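Local coordinates for putative exported protein (Bordetella pertussis, PDB 2DVZ) that binds glutamate and probably serves as the periplasmic solute receptor of a tripartite tricarboxylate-type uptake system, at residues 108-113 with 261-266; 183-186 with 192-195; 198-203 with 207-212. One frame throughout, in Å; residues are numbered along the deposited sequence.

Contact 1: 108-113 with 261-266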
ATOM      1  N   PRO A 108       5.644  11.946  11.350  1.00 14.86           N
ATOM      2  CA  PRO A 108       6.295  10.732  10.807  1.00 14.92           C
ATOM      3  C   PRO A 108       7.380  10.138  11.703  1.00 15.20           C
ATOM      4  O   PRO A 108       8.140  10.866  12.327  1.00 14.44           O
ATOM      5  CB  PRO A 108       6.928  11.209   9.505  1.00 15.10           C
ATOM      6  CG  PRO A 108       6.190  12.474   9.173  1.00 15.65           C
ATOM      7  CD  PRO A 108       5.927  13.120  10.526  1.00 13.91           C
ATOM      8  N   VAL A 109       7.438   8.803  11.759  1.00 15.09           N
ATOM      9  CA  VAL A 109       8.464   8.139  12.515  1.00 14.52           C
ATOM     10  C   VAL A 109       9.527   7.576  11.549  1.00 14.98           C
ATOM     11  O   VAL A 109      10.715   7.908  11.661  1.00 15.28           O
ATOM     12  CB  VAL A 109       7.853   7.041  13.410  1.00 13.93           C
ATOM     13  CG1 VAL A 109       8.949   6.257  14.100  1.00 12.16           C
ATOM     14  CG2 VAL A 109       6.866   7.688  14.442  1.00 12.88           C
ATOM     15  N   THR A 110       9.075   6.736  10.613  1.00 14.25           N
ATOM     16  CA  THR A 110       9.943   6.036   9.665  1.00 13.94           C
ATOM     17  C   THR A 110       9.147   5.272   8.603  1.00 13.67           C
ATOM     18  O   THR A 110       8.035   4.759   8.849  1.00 13.12           O
ATOM     19  CB  THR A 110      10.936   5.069  10.376  1.00 14.20           C
ATOM     20  OG1 THR A 110      12.039   4.778   9.506  1.00 13.48           O
ATOM     21  CG2 THR A 110      10.240   3.782  10.813  1.00 12.95           C
ATOM     22  N   ASN A 111       9.730   5.231   7.411  1.00 13.32           N
ATOM     23  CA  ASN A 111       9.307   4.339   6.359  1.00 13.14           C
ATOM     24  C   ASN A 111       9.877   2.959   6.651  1.00 13.01           C
ATOM     25  O   ASN A 111      11.092   2.771   6.673  1.00 13.08           O
ATOM     26  CB  ASN A 111       9.781   4.907   5.018  1.00 13.33           C
ATOM     27  CG  ASN A 111       9.405   4.054   3.821  1.00 13.17           C
ATOM     28  OD1 ASN A 111       8.912   2.929   3.941  1.00 14.20           O
ATOM     29  ND2 ASN A 111       9.630   4.604   2.645  1.00 13.85           N
ATOM     30  N   PHE A 112       8.985   1.999   6.913  1.00 13.05           N
ATOM     31  CA  PHE A 112       9.356   0.591   7.055  1.00 13.16           C
ATOM     32  C   PHE A 112       9.917   0.018   5.763  1.00 13.91           C
ATOM     33  O   PHE A 112      11.016  -0.566   5.724  1.00 14.87           O
ATOM     34  CB  PHE A 112       8.149  -0.266   7.395  1.00 12.74           C
ATOM     35  CG  PHE A 112       7.618  -0.089   8.802  1.00 11.59           C
ATOM     36  CD1 PHE A 112       8.364   0.583   9.792  1.00 10.18           C
ATOM     37  CD2 PHE A 112       6.372  -0.645   9.146  1.00  9.81           C
ATOM     38  CE1 PHE A 112       7.874   0.716  11.115  1.00  9.87           C
ATOM     39  CE2 PHE A 112       5.877  -0.540  10.492  1.00 10.97           C
ATOM     40  CZ  PHE A 112       6.618   0.145  11.459  1.00 10.39           C
ATOM     41  N   ALA A 113       9.152   0.142   4.685  1.00 14.24           N
ATOM     42  CA  ALA A 113       9.552  -0.544   3.447  1.00 13.70           C
ATOM     43  C   ALA A 113       8.991   0.126   2.229  1.00 13.85           C
ATOM     44  O   ALA A 113       7.857   0.662   2.214  1.00 14.47           O
ATOM     45  CB  ALA A 113       9.133  -2.003   3.471  1.00 12.34           C
ATOM     46  N   ASP A 261      14.324   3.945  16.417  1.00 16.82           N
ATOM     47  CA  ASP A 261      15.414   3.048  16.765  1.00 17.67           C
ATOM     48  C   ASP A 261      15.010   1.577  16.781  1.00 17.72           C
ATOM     49  O   ASP A 261      15.762   0.705  16.291  1.00 17.59           O
ATOM     50  CB  ASP A 261      15.977   3.443  18.120  1.00 17.72           C
ATOM     51  CG  ASP A 261      16.886   4.593  18.022  1.00 20.21           C
ATOM     52  OD1 ASP A 261      17.315   4.918  16.893  1.00 22.73           O
ATOM     53  OD2 ASP A 261      17.180   5.187  19.061  1.00 24.14           O
ATOM     54  N   ALA A 262      13.841   1.304  17.364  1.00 17.21           N
ATOM     55  CA  ALA A 262      13.320  -0.049  17.390  1.00 17.26           C
ATOM     56  C   ALA A 262      12.959  -0.554  15.994  1.00 17.24           C
ATOM     57  O   ALA A 262      13.066  -1.761  15.748  1.00 17.83           O
ATOM     58  CB  ALA A 262      12.130  -0.157  18.314  1.00 16.66           C
ATOM     59  N   ALA A 263      12.486   0.350  15.122  1.00 16.62           N
ATOM     60  CA  ALA A 263      12.194   0.037  13.709  1.00 16.93           C
ATOM     61  C   ALA A 263      13.481  -0.353  12.992  1.00 17.16           C
ATOM     62  O   ALA A 263      13.529  -1.380  12.288  1.00 16.94           O
ATOM     63  CB  ALA A 263      11.514   1.233  12.984  1.00 15.51           C
ATOM     64  N   VAL A 264      14.526   0.450  13.210  1.00 17.72           N
ATOM     65  CA  VAL A 264      15.834   0.215  12.611  1.00 18.90           C
ATOM     66  C   VAL A 264      16.392  -1.142  13.082  1.00 19.24           C
ATOM     67  O   VAL A 264      16.893  -1.924  12.265  1.00 20.52           O
ATOM     68  CB  VAL A 264      16.843   1.409  12.847  1.00 19.43           C
ATOM     69  CG1 VAL A 264      18.320   0.980  12.625  1.00 18.48           C
ATOM     70  CG2 VAL A 264      16.490   2.583  11.965  1.00 18.27           C
ATOM     71  N   VAL A 265      16.252  -1.463  14.356  1.00 18.48           N
ATOM     72  CA  VAL A 265      16.695  -2.775  14.815  1.00 17.90           C
ATOM     73  C   VAL A 265      15.913  -3.890  14.130  1.00 18.19           C
ATOM     74  O   VAL A 265      16.509  -4.868  13.645  1.00 18.09           O
ATOM     75  CB  VAL A 265      16.614  -2.945  16.385  1.00 17.68           C
ATOM     76  CG1 VAL A 265      16.703  -4.422  16.770  1.00 15.82           C
ATOM     77  CG2 VAL A 265      17.698  -2.131  17.079  1.00 16.84           C
ATOM     78  N   ALA A 266      14.580  -3.744  14.109  1.00 18.04           N
ATOM     79  CA  ALA A 266      13.678  -4.748  13.529  1.00 18.03           C
ATOM     80  C   ALA A 266      13.960  -5.039  12.053  1.00 18.11           C
ATOM     81  O   ALA A 266      13.934  -6.208  11.622  1.00 18.61           O
ATOM     82  CB  ALA A 266      12.232  -4.304  13.708  1.00 18.17           C
TER

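Contact 2: 183-186 with 192-195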
ATOM      1  N   ALA A 183      -9.068 -12.502  -2.544  1.00 16.55           N
ATOM      2  CA  ALA A 183      -9.938 -13.677  -2.509  1.00 16.26           C
ATOM      3  C   ALA A 183     -11.009 -13.685  -3.638  1.00 16.69           C
ATOM      4  O   ALA A 183     -11.329 -14.747  -4.190  1.00 16.79           O
ATOM      5  CB  ALA A 183     -10.576 -13.829  -1.134  1.00 16.26           C
ATOM      6  N   ASP A 184     -11.574 -12.530  -3.983  1.00 16.19           N
ATOM      7  CA  ASP A 184     -12.470 -12.489  -5.143  1.00 16.13           C
ATOM      8  C   ASP A 184     -11.776 -12.705  -6.487  1.00 15.70           C
ATOM      9  O   ASP A 184     -12.316 -13.385  -7.344  1.00 15.36           O
ATOM     10  CB  ASP A 184     -13.322 -11.227  -5.147  1.00 16.29           C
ATOM     11  CG  ASP A 184     -14.589 -11.398  -4.329  1.00 18.06           C
ATOM     12  OD1 ASP A 184     -14.640 -12.355  -3.516  1.00 18.91           O
ATOM     13  OD2 ASP A 184     -15.527 -10.581  -4.492  1.00 20.29           O
ATOM     14  N   ALA A 185     -10.579 -12.140  -6.650  1.00 15.71           N
ATOM     15  CA  ALA A 185      -9.768 -12.368  -7.836  1.00 15.97           C
ATOM     16  C   ALA A 185      -9.322 -13.837  -7.939  1.00 16.48           C
ATOM     17  O   ALA A 185      -9.339 -14.430  -9.048  1.00 16.75           O
ATOM     18  CB  ALA A 185      -8.585 -11.442  -7.851  1.00 16.13           C
ATOM     19  N   VAL A 186      -8.961 -14.441  -6.803  1.00 16.03           N
ATOM     20  CA  VAL A 186      -8.618 -15.861  -6.807  1.00 16.39           C
ATOM     21  C   VAL A 186      -9.867 -16.708  -7.153  1.00 17.24           C
ATOM     22  O   VAL A 186      -9.764 -17.709  -7.865  1.00 17.23           O
ATOM     23  CB  VAL A 186      -7.963 -16.331  -5.475  1.00 16.51           C
ATOM     24  CG1 VAL A 186      -7.899 -17.861  -5.419  1.00 16.84           C
ATOM     25  CG2 VAL A 186      -6.594 -15.695  -5.282  1.00 13.08           C
ATOM     26  N   LEU A 192      -9.530  -9.280 -12.784  1.00 13.44           N
ATOM     27  CA  LEU A 192      -8.301  -8.526 -12.570  1.00 12.08           C
ATOM     28  C   LEU A 192      -8.239  -8.031 -11.127  1.00 11.84           C
ATOM     29  O   LEU A 192      -9.277  -7.855 -10.459  1.00 11.78           O
ATOM     30  CB  LEU A 192      -8.231  -7.297 -13.516  1.00 11.80           C
ATOM     31  CG  LEU A 192      -7.885  -7.383 -15.019  1.00 11.95           C
ATOM     32  CD1 LEU A 192      -8.742  -8.381 -15.882  1.00  9.49           C
ATOM     33  CD2 LEU A 192      -7.905  -5.987 -15.632  1.00 10.50           C
ATOM     34  N   ILE A 193      -7.020  -7.802 -10.658  1.00 11.33           N
ATOM     35  CA  ILE A 193      -6.804  -7.122  -9.398  1.00 11.15           C
ATOM     36  C   ILE A 193      -5.631  -6.200  -9.555  1.00 11.86           C
ATOM     37  O   ILE A 193      -4.626  -6.559 -10.167  1.00 12.67           O
ATOM     38  CB  ILE A 193      -6.607  -8.095  -8.207  1.00 11.56           C
ATOM     39  CG1 ILE A 193      -6.684  -7.340  -6.859  1.00 10.40           C
ATOM     40  CG2 ILE A 193      -5.336  -8.985  -8.371  1.00 12.37           C
ATOM     41  CD1 ILE A 193      -6.481  -8.164  -5.644  1.00  9.42           C
ATOM     42  N   PHE A 194      -5.778  -4.981  -9.041  1.00 11.74           N
ATOM     43  CA  PHE A 194      -4.631  -4.101  -8.853  1.00 10.55           C
ATOM     44  C   PHE A 194      -4.286  -4.171  -7.387  1.00 11.18           C
ATOM     45  O   PHE A 194      -5.131  -3.876  -6.545  1.00 11.64           O
ATOM     46  CB  PHE A 194      -4.984  -2.685  -9.281  1.00  9.96           C
ATOM     47  CG  PHE A 194      -5.072  -2.519 -10.772  1.00  8.23           C
ATOM     48  CD1 PHE A 194      -3.970  -2.048 -11.501  1.00  7.42           C
ATOM     49  CD2 PHE A 194      -6.241  -2.846 -11.461  1.00  8.31           C
ATOM     50  CE1 PHE A 194      -4.052  -1.921 -12.886  1.00  8.68           C
ATOM     51  CE2 PHE A 194      -6.321  -2.727 -12.884  1.00  6.90           C
ATOM     52  CZ  PHE A 194      -5.238  -2.269 -13.578  1.00  7.85           C
ATOM     53  N   ASP A 195      -3.071  -4.614  -7.073  1.00 11.32           N
ATOM     54  CA  ASP A 195      -2.668  -4.782  -5.695  1.00 11.26           C
ATOM     55  C   ASP A 195      -1.254  -4.277  -5.404  1.00 11.71           C
ATOM     56  O   ASP A 195      -0.466  -3.966  -6.325  1.00 10.95           O
ATOM     57  CB  ASP A 195      -2.780  -6.255  -5.281  1.00 11.29           C
ATOM     58  CG  ASP A 195      -2.916  -6.432  -3.778  1.00 12.49           C
ATOM     59  OD1 ASP A 195      -3.087  -5.413  -3.063  1.00 14.48           O
ATOM     60  OD2 ASP A 195      -2.851  -7.590  -3.308  1.00 12.67           O
TER

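Contact 3: 198-203 with 207-212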
ATOM      1  N   PRO A 198       2.824  -7.677  -1.716  1.00 10.13           N
ATOM      2  CA  PRO A 198       2.777  -8.649  -0.605  1.00  9.96           C
ATOM      3  C   PRO A 198       1.499  -9.493  -0.388  1.00 10.68           C
ATOM      4  O   PRO A 198       1.634 -10.663  -0.016  1.00 11.13           O
ATOM      5  CB  PRO A 198       3.119  -7.799   0.627  1.00  8.41           C
ATOM      6  CG  PRO A 198       3.973  -6.722   0.051  1.00  8.80           C
ATOM      7  CD  PRO A 198       3.400  -6.393  -1.267  1.00  9.54           C
ATOM      8  N   SER A 199       0.300  -8.922  -0.560  1.00 11.83           N
ATOM      9  CA  SER A 199      -0.954  -9.678  -0.338  1.00 13.07           C
ATOM     10  C   SER A 199      -1.299 -10.627  -1.489  1.00 13.91           C
ATOM     11  O   SER A 199      -1.964 -11.655  -1.284  1.00 15.16           O
ATOM     12  CB  SER A 199      -2.165  -8.758  -0.049  1.00 12.81           C
ATOM     13  OG  SER A 199      -2.087  -7.559  -0.790  1.00 13.19           O
ATOM     14  N   SER A 200      -0.869 -10.276  -2.699  1.00 13.93           N
ATOM     15  CA  SER A 200      -1.087 -11.125  -3.839  1.00 13.55           C
ATOM     16  C   SER A 200       0.030 -12.149  -3.961  1.00 13.42           C
ATOM     17  O   SER A 200      -0.164 -13.182  -4.568  1.00 12.49           O
ATOM     18  CB  SER A 200      -1.178 -10.262  -5.109  1.00 13.72           C
ATOM     19  OG  SER A 200      -2.427  -9.559  -5.169  1.00 14.79           O
HETATM   20  N   MSE A 201       1.203 -11.858  -3.402  1.00 14.38           N
HETATM   21  CA  MSE A 201       2.374 -12.749  -3.526  1.00 15.61           C
HETATM   22  C   MSE A 201       2.155 -14.240  -3.259  1.00 16.46           C
HETATM   23  O   MSE A 201       2.579 -15.035  -4.097  1.00 16.98           O
HETATM   24  CB  MSE A 201       3.623 -12.237  -2.774  1.00 15.68           C
HETATM   25  CG  MSE A 201       4.881 -13.098  -3.039  1.00 17.61           C
HETATM   26 SE   MSE A 201       5.484 -12.983  -4.969  1.00 25.70          SE
HETATM   27  CE  MSE A 201       6.662 -11.419  -4.849  1.00 21.84           C
ATOM     28  N   PRO A 202       1.526 -14.633  -2.111  1.00 16.80           N
ATOM     29  CA  PRO A 202       1.243 -16.074  -1.870  1.00 17.39           C
ATOM     30  C   PRO A 202       0.405 -16.757  -2.947  1.00 17.66           C
ATOM     31  O   PRO A 202       0.668 -17.927  -3.271  1.00 17.58           O
ATOM     32  CB  PRO A 202       0.474 -16.074  -0.532  1.00 17.34           C
ATOM     33  CG  PRO A 202       0.946 -14.808   0.160  1.00 17.34           C
ATOM     34  CD  PRO A 202       1.093 -13.805  -0.964  1.00 17.00           C
ATOM     35  N   GLN A 203      -0.596 -16.042  -3.473  1.00 17.53           N
ATOM     36  CA  GLN A 203      -1.470 -16.590  -4.504  1.00 18.40           C
ATOM     37  C   GLN A 203      -0.784 -16.702  -5.843  1.00 17.64           C
ATOM     38  O   GLN A 203      -1.124 -17.554  -6.654  1.00 18.35           O
ATOM     39  CB  GLN A 203      -2.736 -15.753  -4.693  1.00 18.76           C
ATOM     40  CG  GLN A 203      -3.486 -15.411  -3.410  1.00 22.16           C
ATOM     41  CD  GLN A 203      -3.859 -16.618  -2.569  1.00 25.32           C
ATOM     42  OE1 GLN A 203      -4.160 -17.715  -3.087  1.00 25.92           O
ATOM     43  NE2 GLN A 203      -3.844 -16.418  -1.236  1.00 27.31           N
ATOM     44  N   GLY A 207       0.093 -20.152  -7.928  1.00 16.11           N
ATOM     45  CA  GLY A 207      -0.494 -20.238  -9.248  1.00 15.97           C
ATOM     46  C   GLY A 207      -1.973 -19.907  -9.264  1.00 16.60           C
ATOM     47  O   GLY A 207      -2.652 -20.187 -10.277  1.00 16.46           O
ATOM     48  N   LYS A 208      -2.482 -19.313  -8.167  1.00 16.47           N
ATOM     49  CA  LYS A 208      -3.925 -18.946  -8.076  1.00 16.54           C
ATOM     50  C   LYS A 208      -4.231 -17.571  -8.688  1.00 15.85           C
ATOM     51  O   LYS A 208      -5.400 -17.270  -8.968  1.00 15.47           O
ATOM     52  CB  LYS A 208      -4.471 -18.958  -6.635  1.00 17.44           C
ATOM     53  CG  LYS A 208      -4.349 -20.252  -5.783  1.00 20.35           C
ATOM     54  CD  LYS A 208      -4.556 -21.527  -6.576  1.00 25.68           C
ATOM     55  CE  LYS A 208      -5.220 -22.657  -5.731  1.00 30.96           C
ATOM     56  NZ  LYS A 208      -4.876 -22.679  -4.257  1.00 30.76           N
ATOM     57  N   LEU A 209      -3.193 -16.732  -8.819  1.00 14.91           N
ATOM     58  CA  LEU A 209      -3.226 -15.545  -9.671  1.00 14.15           C
ATOM     59  C   LEU A 209      -2.018 -15.584 -10.576  1.00 13.77           C
ATOM     60  O   LEU A 209      -1.013 -16.195 -10.208  1.00 12.07           O
ATOM     61  CB  LEU A 209      -3.199 -14.227  -8.857  1.00 13.49           C
ATOM     62  CG  LEU A 209      -4.435 -13.860  -7.995  1.00 13.21           C
ATOM     63  CD1 LEU A 209      -4.109 -12.679  -7.072  1.00 10.41           C
ATOM     64  CD2 LEU A 209      -5.694 -13.612  -8.825  1.00  8.62           C
ATOM     65  N   ARG A 210      -2.128 -14.906 -11.736  1.00 13.88           N
ATOM     66  CA  ARG A 210      -1.001 -14.663 -12.645  1.00 14.64           C
ATOM     67  C   ARG A 210      -0.717 -13.170 -12.707  1.00 13.54           C
ATOM     68  O   ARG A 210      -1.587 -12.375 -13.076  1.00 12.72           O
ATOM     69  CB  ARG A 210      -1.286 -15.251 -14.058  1.00 14.75           C
ATOM     70  CG  ARG A 210      -0.457 -14.683 -15.226  1.00 16.65           C
ATOM     71  CD  ARG A 210      -0.370 -15.664 -16.514  1.00 18.00           C
ATOM     72  NE  ARG A 210      -1.689 -15.770 -17.157  1.00 20.16           N
ATOM     73  CZ  ARG A 210      -2.570 -16.761 -17.013  1.00 18.78           C
ATOM     74  NH1 ARG A 210      -2.288 -17.841 -16.304  1.00 17.41           N
ATOM     75  NH2 ARG A 210      -3.754 -16.651 -17.616  1.00 18.32           N
ATOM     76  N   ALA A 211       0.519 -12.798 -12.369  1.00 13.09           N
ATOM     77  CA  ALA A 211       0.941 -11.407 -12.396  1.00 12.46           C
ATOM     78  C   ALA A 211       1.339 -10.972 -13.817  1.00 12.23           C
ATOM     79  O   ALA A 211       2.103 -11.669 -14.507  1.00 12.34           O
ATOM     80  CB  ALA A 211       2.095 -11.215 -11.435  1.00 12.68           C
HETATM   81  N   MSE A 212       0.813  -9.835 -14.251  1.00 11.21           N
HETATM   82  CA  MSE A 212       1.098  -9.351 -15.583  1.00 11.67           C
HETATM   83  C   MSE A 212       2.260  -8.387 -15.652  1.00 10.71           C
HETATM   84  O   MSE A 212       3.013  -8.388 -16.633  1.00 11.12           O
HETATM   85  CB  MSE A 212      -0.165  -8.734 -16.233  1.00 12.37           C
HETATM   86  CG  MSE A 212      -1.248  -9.768 -16.554  1.00 15.67           C
HETATM   87 SE   MSE A 212      -0.784 -11.119 -17.937  1.00 26.64          SE
HETATM   88  CE  MSE A 212       0.037 -12.475 -16.815  1.00 23.65           C
TER

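Contact 1: 108-113 with 261-266
The methyl of Ala263 sits between two side chains of strand 106-121, Thr110 and Phe112, and carries the whole contact from the helix side. Its tight partner is the methyl branch of Thr110: CG2 of Thr110 stands 3.6 Å from CB of Ala263. The CA-CB bond of Ala263 aims almost straight at this CG2, which presents its flank rather than its end. That branch reaches the helix because Thr110 turns OG1 anti to its own backbone N (chi1 -160°), which leaves the methyl to face Ala263 while the hydroxyl bonds to the carbonyl of Asn286. Strand 106-121 is irregular here. Val109 and Thr110 both pair with Leu245, and Phe112 and Ala113 both with Tyr243, so two classic beta bulges break its antiparallel pairing with strand 241-248. Phe112 gives the looser half: CE1 of its ring comes obliquely to 4.1 Å from CB of Ala263. The backbones stay well apart, CA of Phe112 to CA of Ala263 being 7.3 Å. The side chain of Phe112 is about 5 Å from that of Tyr243, a glutamate-binding residue. On the rest of the helix surface Asp261 is exposed and Val264 partly so, while Ala262 and Ala266 are covered by helix 32-48.

Contact 2: 183-186 with 192-195
The flat peptide joining Leu192 to Ile193 has the methyl of Ala185 over one of its faces, CB of Ala185 standing 4.5 Å from O of Leu192, almost straight above the oxygen. The edges of the strand's peptides are used differently: Leu192 and Phe194 bond through their backbones to strand 145-148 on one flank, and Ile193 and Asp195 to strand 106-121 on the other. The ring of Phe194 belongs to the far face of the sheet, where it meets the rings of Tyr146 and Phe162 edge-to-face. On the helix side, Ile193 does the touching. Its branch point packs directly against the alanine, CB of Ile193 lying 3.9 Å from CB of Ala185, and CG2 of Ile193 follows at 4.1 Å from the same methyl. With CG1 anti to the backbone N (chi1 -168°), the longer arm of Ile193 runs along the helix toward Ala181 and Val182. Small as it is, Ala185 lets the backbones close to 6.2 Å between its CA and that of Ile193. Two residues on, Asp195 gives OD1 to the hydroxyl of Ser178, a glutamate-binding residue at the start of the same helix. Helix 178-187 thus packs as the connection of a beta-alpha-beta crossover, leading from strand 171-174 to the parallel strand 192-196, with strand 145-148 lying between them in the sheet.

Contact 3: 198-203 with 207-212
The carbonyl oxygen of Gln203 is gripped by two backbone N-H groups from the chain that follows its helix. The first belongs to a Schellman motif: Gly207, the first residue to leave helical geometry, takes a positive phi of 82° and turns the chain back over the last turn of helix 197-205. The bond characteristic of the motif comes from N of Lys208, 2.7 Å from O of Gln203 and nearly in line with the C=O bond, although its N-H is bent to 135°. An extra one to the same oxygen comes from N of Leu209, 3.1 Å from O of Gln203; it is straighter at the hydrogen but arrives from above the carbonyl plane. Between them they tie the loop leading into strand 210-215 to the helix end.

Side chains close in around this knot. Gln203 and Lys208 cross obliquely, and OE1 of Gln203 rests 3.7 Å from CG of Lys208, an approach to the aliphatic stem, while the ammonium end of the lysine extends away from Gln203. On the buried side Leu209 brings its CD1 methyl to 4.1 Å from CB of Gln203. Helix 178-187 covers this side too, with Val182 and Val186 against Gln203 and Ala185 against Leu209. Within the helix, Pro202 has no N-H to give to the preceding turn, and N of Gln203 makes just a weak bond to O of Ser200, so the axis is kinked here. The hydroxyl of Ser200 bonds to OD2 of Asp195, and its OG also lies 4.0 Å from CD1 of Leu209.

All three contacts reach one mixed sheet, in which the long strand 106-121 pairs antiparallel with 192-196 and 210-215 as well as with 241-248. Contacts 2 and 3 follow each other along the chain, both nested inside the loop closed by contact 1. Their centres are about 9 Å apart, they touch, and they share a side of the chain's centre, with strand 192-196 running directly into helix 197-205. Contact 1 lies apart, its centre about 27 Å from that of contact 3 and about 30 Å from that of contact 2, on the opposite side of the chain's centre from contact 2. Glutamate-binding residues lie near all three, consistent with a periplasmic binding protein that holds its ligand between two lobes.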